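Putative poly(3-hydroxybutyrate) depolymerase LpqC (Bordetella parapertussis 12822, PDB 3D0K) is a putative hydrolase of alpha/beta/alpha sandwich architecture that probably cleaves ester bonds, perhaps those of poly(3-hydroxybutyrate). Local coordinates at residues D13-E18 with A134-C139; L17-A22 with L42-P47; E99-G104 with H147-Q152; F153-M158 with W176-T181. All blocks are in the same frame, centred on the assembly; numbering follows the deposited sequence.

Interaction 1: residues D13-E18 with A134-C139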
loop_
_atom_site.group_PDB
_atom_site.type_symbol
_atom_site.label_atom_id
_atom_site.label_comp_id
_atom_site.label_asym_id
_atom_site.label_seq_id
_atom_site.Cartn_x
_atom_site.Cartn_y
_atom_site.Cartn_z
ATOM N N ASP A 13 21.106 9.126 -8.498
ATOM C CA ASP A 13 22.400 8.518 -8.910
ATOM C C ASP A 13 22.588 7.160 -8.265
ATOM O O ASP A 13 22.923 6.213 -8.934
ATOM C CB ASP A 13 23.611 9.386 -8.581
ATOM C CG ASP A 13 23.561 10.746 -9.244
ATOM O OD1 ASP A 13 23.082 10.812 -10.413
ATOM O OD2 ASP A 13 24.006 11.750 -8.598
ATOM N N ARG A 14 22.349 7.090 -6.961
ATOM C CA ARG A 14 22.408 5.801 -6.221
ATOM C C ARG A 14 21.519 4.733 -6.815
ATOM O O ARG A 14 21.967 3.596 -7.048
ATOM C CB ARG A 14 22.124 5.991 -4.728
ATOM C CG ARG A 14 23.371 6.500 -4.029
ATOM C CD ARG A 14 23.225 6.601 -2.508
ATOM N NE ARG A 14 22.593 7.869 -2.177
ATOM C CZ ARG A 14 23.234 9.023 -2.009
ATOM N NH1 ARG A 14 24.564 9.104 -2.118
ATOM N NH2 ARG A 14 22.533 10.113 -1.735
ATOM N N ILE A 15 20.286 5.123 -7.118
ATOM C CA ILE A 15 19.302 4.193 -7.660
ATOM C C ILE A 15 19.758 3.724 -9.044
ATOM O O ILE A 15 19.555 2.580 -9.400
ATOM C CB ILE A 15 17.856 4.806 -7.708
ATOM C CG1 ILE A 15 17.281 4.911 -6.291
ATOM C CG2 ILE A 15 16.911 3.932 -8.611
ATOM C CD1 ILE A 15 15.984 5.670 -6.202
ATOM N N ALA A 16 20.336 4.629 -9.830
ATOM C CA ALA A 16 20.845 4.275 -11.158
ATOM C C ALA A 16 21.922 3.187 -11.082
ATOM O O ALA A 16 21.968 2.273 -11.914
ATOM C CB ALA A 16 21.377 5.547 -11.886
ATOM N N LEU A 17 22.751 3.251 -10.044
ATOM C CA LEU A 17 23.862 2.298 -9.866
ATOM C C LEU A 17 23.405 0.960 -9.270
ATOM O O LEU A 17 24.056 -0.068 -9.474
ATOM C CB LEU A 17 24.894 2.911 -8.927
ATOM C CG LEU A 17 25.690 4.106 -9.473
ATOM C CD1 LEU A 17 26.531 4.787 -8.371
ATOM C CD2 LEU A 17 26.557 3.630 -10.616
ATOM N N GLU A 18 22.320 0.982 -8.507
ATOM C CA GLU A 18 21.885 -0.207 -7.753
ATOM C C GLU A 18 20.784 -0.983 -8.454
ATOM O O GLU A 18 20.628 -2.186 -8.218
ATOM C CB GLU A 18 21.355 0.194 -6.375
ATOM C CG GLU A 18 22.431 0.763 -5.393
ATOM C CD GLU A 18 23.097 -0.319 -4.519
ATOM O OE1 GLU A 18 23.333 -1.448 -5.036
ATOM O OE2 GLU A 18 23.378 -0.029 -3.311
ATOM N N ALA A 134 16.540 8.536 -12.279
ATOM C CA ALA A 134 17.649 7.591 -12.510
ATOM C C ALA A 134 17.558 6.988 -13.905
ATOM O O ALA A 134 18.500 6.334 -14.361
ATOM C CB ALA A 134 17.573 6.459 -11.457
ATOM N N GLU A 135 16.411 7.186 -14.569
ATOM C CA GLU A 135 16.103 6.636 -15.916
ATOM C C GLU A 135 16.007 5.109 -15.839
ATOM O O GLU A 135 16.274 4.411 -16.828
ATOM C CB GLU A 135 17.114 7.077 -17.004
ATOM C CG GLU A 135 17.068 8.577 -17.382
ATOM C CD GLU A 135 18.008 8.921 -18.546
ATOM O OE1 GLU A 135 19.266 8.898 -18.382
ATOM O OE2 GLU A 135 17.503 9.208 -19.651
ATOM N N ILE A 136 15.669 4.599 -14.655
ATOM C CA ILE A 136 15.505 3.158 -14.464
ATOM C C ILE A 136 14.130 2.745 -15.022
ATOM O O ILE A 136 13.978 1.682 -15.650
ATOM C CB ILE A 136 15.693 2.775 -12.966
ATOM C CG1 ILE A 136 17.172 2.919 -12.548
ATOM C CG2 ILE A 136 15.152 1.364 -12.680
ATOM C CD1 ILE A 136 18.167 2.010 -13.314
ATOM N N ALA A 137 13.124 3.580 -14.789
ATOM C CA ALA A 137 11.786 3.280 -15.259
ATOM C C ALA A 137 11.087 4.568 -15.550
ATOM O O ALA A 137 11.314 5.567 -14.839
ATOM C CB ALA A 137 11.004 2.477 -14.177
ATOM N N ASP A 138 10.220 4.598 -16.563
ATOM C CA ASP A 138 9.539 5.868 -16.766
ATOM C C ASP A 138 8.360 6.126 -15.825
ATOM O O ASP A 138 7.905 7.259 -15.736
ATOM C CB ASP A 138 9.219 6.193 -18.218
ATOM C CG ASP A 138 8.538 5.093 -18.906
ATOM O OD1 ASP A 138 8.905 4.835 -20.101
ATOM O OD2 ASP A 138 7.640 4.494 -18.247
ATOM N N CYS A 139 7.934 5.098 -15.083
ATOM C CA CYS A 139 6.908 5.253 -14.037
ATOM C C CYS A 139 5.580 5.826 -14.576
ATOM O O CYS A 139 4.887 6.575 -13.890
ATOM C CB CYS A 139 7.445 6.066 -12.854
ATOM S SG CYS A 139 8.798 5.243 -12.007
#

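Interaction 2: residues L17-A22 with L42-P47. With SO4 (sulfate ion), chain H.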
loop_
_atom_site.group_PDB
_atom_site.type_symbol
_atom_site.label_atom_id
_atom_site.label_comp_id
_atom_site.label_asym_id
_atom_site.label_seq_id
_atom_site.Cartn_x
_atom_site.Cartn_y
_atom_site.Cartn_z
ATOM N N LEU A 17 22.751 3.251 -10.044
ATOM C CA LEU A 17 23.862 2.298 -9.866
ATOM C C LEU A 17 23.405 0.960 -9.270
ATOM O O LEU A 17 24.056 -0.068 -9.474
ATOM C CB LEU A 17 24.894 2.911 -8.927
ATOM C CG LEU A 17 25.690 4.106 -9.473
ATOM C CD1 LEU A 17 26.531 4.787 -8.371
ATOM C CD2 LEU A 17 26.557 3.630 -10.616
ATOM N N GLU A 18 22.320 0.982 -8.507
ATOM C CA GLU A 18 21.885 -0.207 -7.753
ATOM C C GLU A 18 20.784 -0.983 -8.454
ATOM O O GLU A 18 20.628 -2.186 -8.218
ATOM C CB GLU A 18 21.355 0.194 -6.375
ATOM C CG GLU A 18 22.431 0.763 -5.393
ATOM C CD GLU A 18 23.097 -0.319 -4.519
ATOM O OE1 GLU A 18 23.333 -1.448 -5.036
ATOM O OE2 GLU A 18 23.378 -0.029 -3.311
ATOM N N LEU A 19 20.007 -0.309 -9.295
ATOM C CA LEU A 19 18.822 -0.930 -9.870
ATOM C C LEU A 19 19.002 -1.149 -11.387
ATOM O O LEU A 19 18.050 -1.532 -12.094
ATOM C CB LEU A 19 17.614 -0.043 -9.548
ATOM C CG LEU A 19 16.250 -0.645 -9.307
ATOM C CD1 LEU A 19 16.368 -1.894 -8.431
ATOM C CD2 LEU A 19 15.299 0.388 -8.690
ATOM N N GLY A 20 20.219 -0.911 -11.867
ATOM C CA GLY A 20 20.523 -1.022 -13.294
ATOM C C GLY A 20 20.564 -2.465 -13.770
ATOM O O GLY A 20 20.284 -2.746 -14.941
ATOM N N HIS A 21 20.921 -3.374 -12.863
ATOM C CA HIS A 21 21.089 -4.790 -13.212
ATOM C C HIS A 21 20.022 -5.675 -12.605
ATOM O O HIS A 21 19.389 -5.314 -11.609
ATOM C CB HIS A 21 22.484 -5.319 -12.834
ATOM C CG HIS A 21 22.896 -5.039 -11.418
ATOM N ND1 HIS A 21 24.218 -4.893 -11.047
ATOM C CD2 HIS A 21 22.168 -4.866 -10.287
ATOM C CE1 HIS A 21 24.284 -4.651 -9.750
ATOM N NE2 HIS A 21 23.053 -4.625 -9.265
ATOM N N ALA A 22 19.829 -6.841 -13.212
ATOM C CA ALA A 22 18.834 -7.806 -12.718
ATOM C C ALA A 22 19.213 -8.414 -11.386
ATOM O O ALA A 22 20.392 -8.488 -11.051
ATOM C CB ALA A 22 18.554 -8.915 -13.765
ATOM N N LEU A 42 15.003 0.063 0.313
ATOM C CA LEU A 42 14.223 -0.413 -0.828
ATOM C C LEU A 42 14.680 -1.839 -1.080
ATOM O O LEU A 42 15.831 -2.073 -1.493
ATOM C CB LEU A 42 14.424 0.443 -2.074
ATOM C CG LEU A 42 14.381 1.973 -1.933
ATOM C CD1 LEU A 42 14.545 2.665 -3.297
ATOM C CD2 LEU A 42 12.987 2.272 -1.336
ATOM N N ASN A 43 13.823 -2.791 -0.751
ATOM C CA ASN A 43 14.094 -4.185 -1.111
ATOM C C ASN A 43 13.489 -4.358 -2.487
ATOM O O ASN A 43 12.287 -4.240 -2.677
ATOM C CB ASN A 43 13.499 -5.166 -0.093
ATOM C CG ASN A 43 14.318 -5.203 1.172
ATOM O OD1 ASN A 43 15.478 -5.650 1.125
ATOM N ND2 ASN A 43 13.770 -4.666 2.296
ATOM N N THR A 44 14.358 -4.565 -3.467
ATOM C CA THR A 44 13.945 -4.491 -4.858
ATOM C C THR A 44 14.127 -5.824 -5.581
ATOM O O THR A 44 14.937 -6.688 -5.163
ATOM C CB THR A 44 14.750 -3.404 -5.603
ATOM O OG1 THR A 44 16.162 -3.756 -5.610
ATOM C CG2 THR A 44 14.529 -2.068 -4.938
ATOM N N TYR A 45 13.395 -5.978 -6.684
ATOM C CA TYR A 45 13.702 -7.060 -7.624
ATOM C C TYR A 45 13.564 -6.548 -9.033
ATOM O O TYR A 45 12.527 -5.964 -9.411
ATOM C CB TYR A 45 12.799 -8.267 -7.424
ATOM C CG TYR A 45 13.113 -9.365 -8.385
ATOM C CD1 TYR A 45 14.263 -10.145 -8.216
ATOM C CD2 TYR A 45 12.237 -9.669 -9.437
ATOM C CE1 TYR A 45 14.568 -11.193 -9.134
ATOM C CE2 TYR A 45 12.529 -10.711 -10.358
ATOM C CZ TYR A 45 13.689 -11.446 -10.214
ATOM O OH TYR A 45 13.946 -12.471 -11.112
ATOM N N ARG A 46 14.594 -6.797 -9.823
ATOM C CA ARG A 46 14.532 -6.492 -11.228
ATOM C C ARG A 46 14.722 -7.773 -12.039
ATOM O O ARG A 46 15.739 -8.453 -11.898
ATOM C CB ARG A 46 15.626 -5.473 -11.609
ATOM C CG ARG A 46 15.657 -5.222 -13.096
ATOM C CD ARG A 46 16.658 -4.132 -13.419
ATOM N NE ARG A 46 16.697 -3.978 -14.864
ATOM C CZ ARG A 46 16.857 -2.815 -15.468
ATOM N NH1 ARG A 46 16.831 -2.766 -16.783
ATOM N NH2 ARG A 46 17.033 -1.704 -14.732
ATOM N N PRO A 47 13.721 -8.147 -12.859
ATOM C CA PRO A 47 13.853 -9.388 -13.667
ATOM C C PRO A 47 14.787 -9.192 -14.849
ATOM O O PRO A 47 14.968 -8.064 -15.322
ATOM C CB PRO A 47 12.441 -9.630 -14.231
ATOM C CG PRO A 47 11.794 -8.308 -14.195
ATOM C CD PRO A 47 12.433 -7.465 -13.056
HETATM S S SO4 H . 20.958 -7.450 -16.705
HETATM O O1 SO4 H . 20.715 -8.397 -17.806
HETATM O O2 SO4 H . 19.661 -6.888 -16.318
HETATM O O3 SO4 H . 21.686 -8.008 -15.549
HETATM O O4 SO4 H . 21.823 -6.378 -17.218
#

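Interaction 3: residues E99-G104 with H147-Q152. With SO4 (sulfate ion), chain E; SO4 (sulfate ion), chain G.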
loop_
_atom_site.group_PDB
_atom_site.type_symbol
_atom_site.label_atom_id
_atom_site.label_comp_id
_atom_site.label_asym_id
_atom_site.label_seq_id
_atom_site.Cartn_x
_atom_site.Cartn_y
_atom_site.Cartn_z
ATOM N N GLU A 99 2.221 3.815 14.886
ATOM C CA GLU A 99 2.278 5.275 14.739
ATOM C C GLU A 99 3.165 5.708 13.570
ATOM O O GLU A 99 2.836 6.677 12.859
ATOM C CB GLU A 99 2.698 5.972 16.066
ATOM C CG GLU A 99 1.622 5.817 17.183
ATOM C CD GLU A 99 1.723 4.478 17.962
ATOM O OE1 GLU A 99 0.991 4.381 18.970
ATOM O OE2 GLU A 99 2.544 3.560 17.633
ATOM N N SER A 100 4.280 4.988 13.346
ATOM C CA SER A 100 5.263 5.429 12.363
ATOM C C SER A 100 5.019 4.828 11.003
ATOM O O SER A 100 5.430 5.413 9.984
ATOM C CB SER A 100 6.698 5.033 12.782
ATOM O OG SER A 100 6.989 5.460 14.113
ATOM N N TYR A 101 4.459 3.625 10.976
ATOM C CA TYR A 101 4.291 2.948 9.710
ATOM C C TYR A 101 2.809 3.001 9.259
ATOM O O TYR A 101 2.471 3.815 8.414
ATOM C CB TYR A 101 4.815 1.484 9.770
ATOM C CG TYR A 101 4.587 0.732 8.447
ATOM C CD1 TYR A 101 5.070 1.259 7.241
ATOM C CD2 TYR A 101 3.939 -0.521 8.423
ATOM C CE1 TYR A 101 4.898 0.570 6.042
ATOM C CE2 TYR A 101 3.739 -1.234 7.189
ATOM C CZ TYR A 101 4.238 -0.655 6.011
ATOM O OH TYR A 101 4.044 -1.332 4.813
ATOM N N ASN A 102 1.965 2.112 9.810
ATOM C CA ASN A 102 0.516 2.134 9.541
ATOM C C ASN A 102 -0.113 3.553 9.464
ATOM O O ASN A 102 -0.941 3.821 8.576
ATOM C CB ASN A 102 -0.311 1.380 10.604
ATOM C CG ASN A 102 0.180 -0.001 10.951
ATOM O OD1 ASN A 102 -0.667 -0.903 11.250
ATOM N ND2 ASN A 102 1.496 -0.190 11.015
ATOM N N ASN A 103 0.176 4.396 10.464
ATOM C CA ASN A 103 -0.446 5.717 10.636
ATOM C C ASN A 103 0.375 6.876 10.041
ATOM O O ASN A 103 -0.006 8.068 10.179
ATOM C CB ASN A 103 -0.722 6.045 12.129
ATOM C CG ASN A 103 -1.572 4.977 12.859
ATOM O OD1 ASN A 103 -1.767 5.059 14.101
ATOM N ND2 ASN A 103 -2.048 3.983 12.132
ATOM N N GLY A 104 1.489 6.546 9.388
ATOM C CA GLY A 104 2.179 7.558 8.545
ATOM C C GLY A 104 2.933 8.674 9.306
ATOM O O GLY A 104 3.284 9.692 8.711
ATOM N N HIS A 147 -0.330 -5.245 1.958
ATOM C CA HIS A 147 -1.096 -6.251 2.691
ATOM C C HIS A 147 -1.057 -5.967 4.194
ATOM O O HIS A 147 0.016 -5.645 4.751
ATOM C CB HIS A 147 -0.522 -7.652 2.387
ATOM C CG HIS A 147 -1.225 -8.777 3.127
ATOM N ND1 HIS A 147 -2.459 -9.287 2.756
ATOM C CD2 HIS A 147 -0.833 -9.504 4.189
ATOM C CE1 HIS A 147 -2.800 -10.280 3.580
ATOM N NE2 HIS A 147 -1.847 -10.388 4.488
ATOM N N SER A 148 -2.194 -6.186 4.878
ATOM C CA SER A 148 -2.233 -6.069 6.330
ATOM C C SER A 148 -1.855 -4.668 6.788
ATOM O O SER A 148 -2.513 -3.722 6.343
ATOM C CB SER A 148 -1.443 -7.165 7.048
ATOM O OG SER A 148 -2.151 -7.494 8.274
ATOM N N ALA A 149 -0.834 -4.492 7.646
ATOM C CA ALA A 149 -0.393 -3.118 8.005
ATOM C C ALA A 149 -0.074 -2.284 6.771
ATOM O O ALA A 149 -0.240 -1.057 6.774
ATOM C CB ALA A 149 0.843 -3.110 8.967
ATOM N N GLY A 150 0.411 -2.951 5.722
ATOM C CA GLY A 150 0.765 -2.243 4.512
ATOM C C GLY A 150 -0.526 -1.920 3.727
ATOM O O GLY A 150 -0.537 -0.999 2.968
ATOM N N GLY A 151 -1.620 -2.677 3.913
ATOM C CA GLY A 151 -2.906 -2.293 3.282
ATOM C C GLY A 151 -3.507 -1.115 4.112
ATOM O O GLY A 151 -4.199 -0.241 3.552
ATOM N N GLN A 152 -3.241 -1.075 5.426
ATOM C CA GLN A 152 -3.545 0.176 6.203
ATOM C C GLN A 152 -2.762 1.378 5.608
ATOM O O GLN A 152 -3.340 2.422 5.333
ATOM C CB GLN A 152 -3.202 0.023 7.649
ATOM C CG GLN A 152 -4.003 -1.048 8.365
ATOM C CD GLN A 152 -3.726 -1.028 9.848
ATOM O OE1 GLN A 152 -3.543 0.029 10.408
ATOM N NE2 GLN A 152 -3.738 -2.204 10.496
HETATM S S SO4 E . -2.903 -5.675 10.597
HETATM O O1 SO4 E . -3.215 -4.804 9.462
HETATM O O2 SO4 E . -2.948 -4.827 11.798
HETATM O O3 SO4 E . -3.814 -6.764 10.807
HETATM O O4 SO4 E . -1.529 -6.130 10.599
HETATM S S SO4 G . 1.323 -10.032 7.490
HETATM O O1 SO4 G . 0.299 -10.677 6.692
HETATM O O2 SO4 G . 0.701 -9.353 8.611
HETATM O O3 SO4 G . 2.278 -11.018 7.973
HETATM O O4 SO4 G . 2.040 -9.084 6.630
HETATM O O HOH W 1 -3.175 1.770 13.251
#

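Interaction 4: residues F153-M158 with W176-T181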
loop_
_atom_site.group_PDB
_atom_site.type_symbol
_atom_site.label_atom_id
_atom_site.label_comp_id
_atom_site.label_asym_id
_atom_site.label_seq_id
_atom_site.Cartn_x
_atom_site.Cartn_y
_atom_site.Cartn_z
ATOM N N PHE A 153 -1.458 1.198 5.401
ATOM C CA PHE A 153 -0.596 2.241 4.818
ATOM C C PHE A 153 -1.121 2.732 3.467
ATOM O O PHE A 153 -1.223 3.939 3.244
ATOM C CB PHE A 153 0.807 1.623 4.690
ATOM C CG PHE A 153 1.894 2.545 4.175
ATOM C CD1 PHE A 153 2.079 2.734 2.791
ATOM C CD2 PHE A 153 2.806 3.122 5.067
ATOM C CE1 PHE A 153 3.103 3.530 2.323
ATOM C CE2 PHE A 153 3.879 3.908 4.572
ATOM C CZ PHE A 153 4.019 4.081 3.214
ATOM N N VAL A 154 -1.445 1.796 2.570
ATOM C CA VAL A 154 -1.855 2.157 1.223
ATOM C C VAL A 154 -3.157 2.981 1.180
ATOM O O VAL A 154 -3.219 4.000 0.470
ATOM C CB VAL A 154 -1.902 0.894 0.323
ATOM C CG1 VAL A 154 -2.714 1.115 -0.988
ATOM C CG2 VAL A 154 -0.484 0.390 0.066
ATOM N N HIS A 155 -4.191 2.561 1.932
ATOM C CA HIS A 155 -5.470 3.325 1.862
ATOM C C HIS A 155 -5.366 4.686 2.541
ATOM O O HIS A 155 -6.019 5.636 2.118
ATOM C CB HIS A 155 -6.716 2.528 2.321
ATOM C CG HIS A 155 -6.866 2.383 3.806
ATOM N ND1 HIS A 155 -7.682 3.211 4.555
ATOM C CD2 HIS A 155 -6.408 1.435 4.659
ATOM C CE1 HIS A 155 -7.668 2.809 5.826
ATOM N NE2 HIS A 155 -6.870 1.760 5.918
ATOM N N ARG A 156 -4.471 4.785 3.517
ATOM C CA ARG A 156 -4.249 6.062 4.227
ATOM C C ARG A 156 -3.359 6.956 3.349
ATOM O O ARG A 156 -3.493 8.158 3.393
ATOM C CB ARG A 156 -3.601 5.836 5.575
ATOM C CG ARG A 156 -4.601 5.149 6.530
ATOM C CD ARG A 156 -4.074 4.961 7.931
ATOM N NE ARG A 156 -5.149 4.238 8.650
ATOM C CZ ARG A 156 -4.990 3.243 9.517
ATOM N NH1 ARG A 156 -3.779 2.833 9.881
ATOM N NH2 ARG A 156 -6.065 2.659 10.060
ATOM N N LEU A 157 -2.475 6.343 2.567
ATOM C CA LEU A 157 -1.701 7.062 1.566
ATOM C C LEU A 157 -2.682 7.702 0.557
ATOM O O LEU A 157 -2.599 8.909 0.229
ATOM C CB LEU A 157 -0.723 6.087 0.889
ATOM C CG LEU A 157 0.188 6.644 -0.224
ATOM C CD1 LEU A 157 1.424 5.783 -0.394
ATOM C CD2 LEU A 157 -0.502 6.866 -1.617
HETATM N N MSE A 158 -3.622 6.898 0.092
HETATM C CA MSE A 158 -4.657 7.378 -0.840
HETATM C C MSE A 158 -5.545 8.464 -0.251
HETATM O O MSE A 158 -6.027 9.316 -1.004
HETATM C CB MSE A 158 -5.474 6.220 -1.437
HETATM C CG MSE A 158 -4.558 5.272 -2.317
HETATM SE SE MSE A 158 -3.560 6.185 -3.724
HETATM C CE MSE A 158 -5.140 6.293 -4.893
ATOM N N TRP A 176 -7.579 -2.698 9.930
ATOM C CA TRP A 176 -8.695 -1.782 10.195
ATOM C C TRP A 176 -8.483 -0.528 9.320
ATOM O O TRP A 176 -7.463 -0.412 8.660
ATOM C CB TRP A 176 -8.795 -1.410 11.702
ATOM C CG TRP A 176 -7.824 -0.397 12.150
ATOM C CD1 TRP A 176 -6.451 -0.527 12.189
ATOM C CD2 TRP A 176 -8.117 0.919 12.656
ATOM N NE1 TRP A 176 -5.893 0.637 12.667
ATOM C CE2 TRP A 176 -6.882 1.524 12.990
ATOM C CE3 TRP A 176 -9.305 1.625 12.899
ATOM C CZ2 TRP A 176 -6.788 2.834 13.511
ATOM C CZ3 TRP A 176 -9.209 2.950 13.450
ATOM C CH2 TRP A 176 -7.966 3.519 13.738
ATOM N N TYR A 177 -9.438 0.390 9.333
ATOM C CA TYR A 177 -9.467 1.415 8.300
ATOM C C TYR A 177 -9.680 2.791 8.909
ATOM O O TYR A 177 -10.430 2.988 9.883
ATOM C CB TYR A 177 -10.635 1.153 7.330
ATOM C CG TYR A 177 -10.535 -0.120 6.527
ATOM C CD1 TYR A 177 -10.026 -0.093 5.201
ATOM C CD2 TYR A 177 -10.883 -1.364 7.093
ATOM C CE1 TYR A 177 -9.913 -1.249 4.461
ATOM C CE2 TYR A 177 -10.762 -2.541 6.349
ATOM C CZ TYR A 177 -10.280 -2.452 5.033
ATOM O OH TYR A 177 -10.161 -3.595 4.305
ATOM N N THR A 178 -9.102 3.766 8.236
ATOM C CA THR A 178 -9.480 5.179 8.442
ATOM C C THR A 178 -10.774 5.369 7.638
ATOM O O THR A 178 -10.784 5.239 6.393
ATOM C CB THR A 178 -8.406 6.086 7.793
ATOM O OG1 THR A 178 -7.182 6.004 8.569
ATOM C CG2 THR A 178 -8.874 7.556 7.838
ATOM N N LEU A 179 -11.849 5.721 8.322
ATOM C CA LEU A 179 -13.133 5.851 7.636
ATOM C C LEU A 179 -13.212 7.183 6.895
ATOM O O LEU A 179 -12.633 8.146 7.342
ATOM C CB LEU A 179 -14.257 5.794 8.680
ATOM C CG LEU A 179 -14.231 4.513 9.494
ATOM C CD1 LEU A 179 -15.272 4.603 10.640
ATOM C CD2 LEU A 179 -14.506 3.341 8.557
ATOM N N PRO A 180 -13.952 7.226 5.774
ATOM C CA PRO A 180 -13.980 8.422 4.895
ATOM C C PRO A 180 -14.980 9.444 5.458
ATOM O O PRO A 180 -16.063 9.673 4.899
ATOM C CB PRO A 180 -14.424 7.847 3.546
ATOM C CG PRO A 180 -15.270 6.639 3.957
ATOM C CD PRO A 180 -14.740 6.105 5.223
ATOM N N THR A 181 -14.581 10.068 6.554
ATOM C CA THR A 181 -15.438 11.015 7.267
ATOM C C THR A 181 -14.588 11.848 8.207
ATOM O O THR A 181 -13.599 11.379 8.758
ATOM C CB THR A 181 -16.541 10.300 8.116
ATOM O OG1 THR A 181 -17.297 11.292 8.825
ATOM C CG2 THR A 181 -15.947 9.335 9.162
#

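Interaction 1: residues D13-E18 with A134-C139
A134 meets the helix at I15 and A16 through its single methyl group. Its CB lies 3.9 Å from I15 CG2 and equally far from A16 CB, and at 3.7 Å from A16 N it also reaches the helix backbone. These approaches coincide with the closest backbone spacing, 4.8 Å between the CA atoms of A16 and A134, which small side chains on both sides make possible. I136 supplies the second patch: its CG1 packs 4.1 Å from I15 CG2, while its CD1 reaches A16 O and A16 CA. No hydrogen bond joins the two segments; the contact is made largely by methyl and methylene groups and is small, burying 174 Å² in all.

The branch doing the work on I15 is CG2. With CG1 set beside the backbone N (chi1 -72°), CG2 stands anti to that nitrogen and is the branch that meets both A134 and I136. Between those two residues helical geometry ends at E135, whose positive phi of 66° and two bonds back into the last turn of helix 122-133 form a Schellman motif. This C-terminal turn carries A134 and I136 to the same short helix while E135 stays clear of it. The contact thus joins the N-terminal helix 11-18 to the connection between helix 122-133 and strand 142-147, at the periphery of the alpha/beta sandwich.

Further out, I15 also touches N130 of helix 122-133 and Y29 of strand 23-29, and I136 continues onto L19.

Interaction 2: residues L17-A22 with L42-P47
R46 provides the polar link between these segments: its NH2 donates to L19 O over 2.8 Å, with an N-H...O angle of 147°. The donor lies in the carbonyl plane of L19, although the oxygen sits 19° out of the guanidinium plane. An extended chain, beginning with CG anti to the backbone N, carries the guanidinium from the strand to this turn. There, G20 O lies over the centre of one guanidinium face, 3.4 Å above it, too poorly angled to NH2 for a second hydrogen bond. R46 NH1 has a weak bond to Y50 O.

In van der Waals contact, L19 CD1 lies 3.6 Å from T44 CB and closer still to T44 OG1. Separately, A22 CA makes a CA-H...O contact with R46 O at 3.3 Å.

A sulfate ion, probably from the crystallisation liquor, lies beside A22: A22 N donates to its O3 over 3.2 Å at 166°, and more weakly to its O2.

Strand 23-29 pairs with strand 40-46, including a backbone bond between G23 and R46. The arrangement is a helix-to-strand connection leading into the antiparallel edge of the mixed sheet, folded back over the neighbouring strand.

Interaction 3: residues E99-G104 with H147-Q152
Y101 to G104 form a type I beta turn, closed by G104 N to Y101 O at 3.1 Å, which brings N102 to within 5.5 Å of A149, CA to CA, at the start of helix 149-160. The ring of Y101 reaches this helix start obliquely: CE2 packs 3.9 Å from A149 CB, and OH lies 3.4 Å from G150 CA, where the glycine leaves room for the hydroxyl. The ring is placed there by CG standing anti to the backbone N, and Y101 OH is hydrogen-bonded to H61 O. The side chain of N102 lies over A149 CB and crosses Q152, their amide planes 80° apart. A water accepts from N103 ND2 at 2.7 Å and donates weakly to Q152 OE1.

Q152 NE2 donates over 2.8 Å to O1 of a sulfate whose exact placing is in some doubt; the ion lies near the start of helix 149-160, where the helix dipole may help to hold it. S148, with phi of 60°, occupies a position consistent with the nucleophile elbow of an alpha/beta-hydrolase and a probable triad with H271 and D216. The elbow joins strand 142-147 to helix 149-160; the turn after helix 97-100 packs against the first residues of helix 149-160, and F153 continues the contact with Y101.

Interaction 4: residues F153-M158 with W176-T181
This buried contact combines one hydrogen bond with packing of an arginine and a histidine against aromatic rings, where helix 149-160 faces the loop that follows strand 168-172. R156 NE donates to T178 OG1 over 2.7 Å, with an N-H...O angle of 141°; the hydroxyl is tilted from the guanidinium plane. T178 OG1 is also hydrogen-bonded to P187 O, so two partners hold it. The extended arginine carries NH2 over one face of the W176 ring, 3.2 Å from W176 CE2, toward the rim. Guanidinium and indole planes are turned 64° apart, so the group meets the ring with a corner instead of lying flat on it.

H155 fits between the loop and its own helix. Its CG sits between the backbone N and the carbonyl carbon (chi1 77°), turning the imidazole toward the loop, where CE1 approaches T178 N at 3.0 Å in the ring plane. Y177 CD1 lies over one imidazole face, 3.7 Å above it and toward the rim, and R156 CG over the opposite face, also toward the rim; the H155 and Y177 rings meet obliquely. Y244 of helix 237-255 stacks on Y177 and meets H155 edge-to-face.

R156 NH1 bonds to Q152 OE1, linking this layer to the residue that binds a sulfate. The arrangement fits an alpha/beta-hydrolase, in which the helix after the probable nucleophile elbow packs against a loop beyond the next strand.

Overall arrangement
Interactions 1 and 2 lie at one end of the sheet, share L17 and E18 of helix 11-18, and touch through I136 CD1 and G20 CA. Both are only partly buried; interaction 1 is purely apolar, whereas interaction 2 adds an arginine-to-carbonyl bond. Interactions 3 and 4 are buried nearer the chain centre and use successive parts of helix 149-160, with centres 9 Å apart. R156 NH1 joins them through a probable but weak hydrogen bond to N102 O. Their chemistry is richer in aromatic rings and polar groups, beside the probable active site. The centres of interactions 1 and 4 lie about 30 Å apart, on opposite sides of the chain's centre.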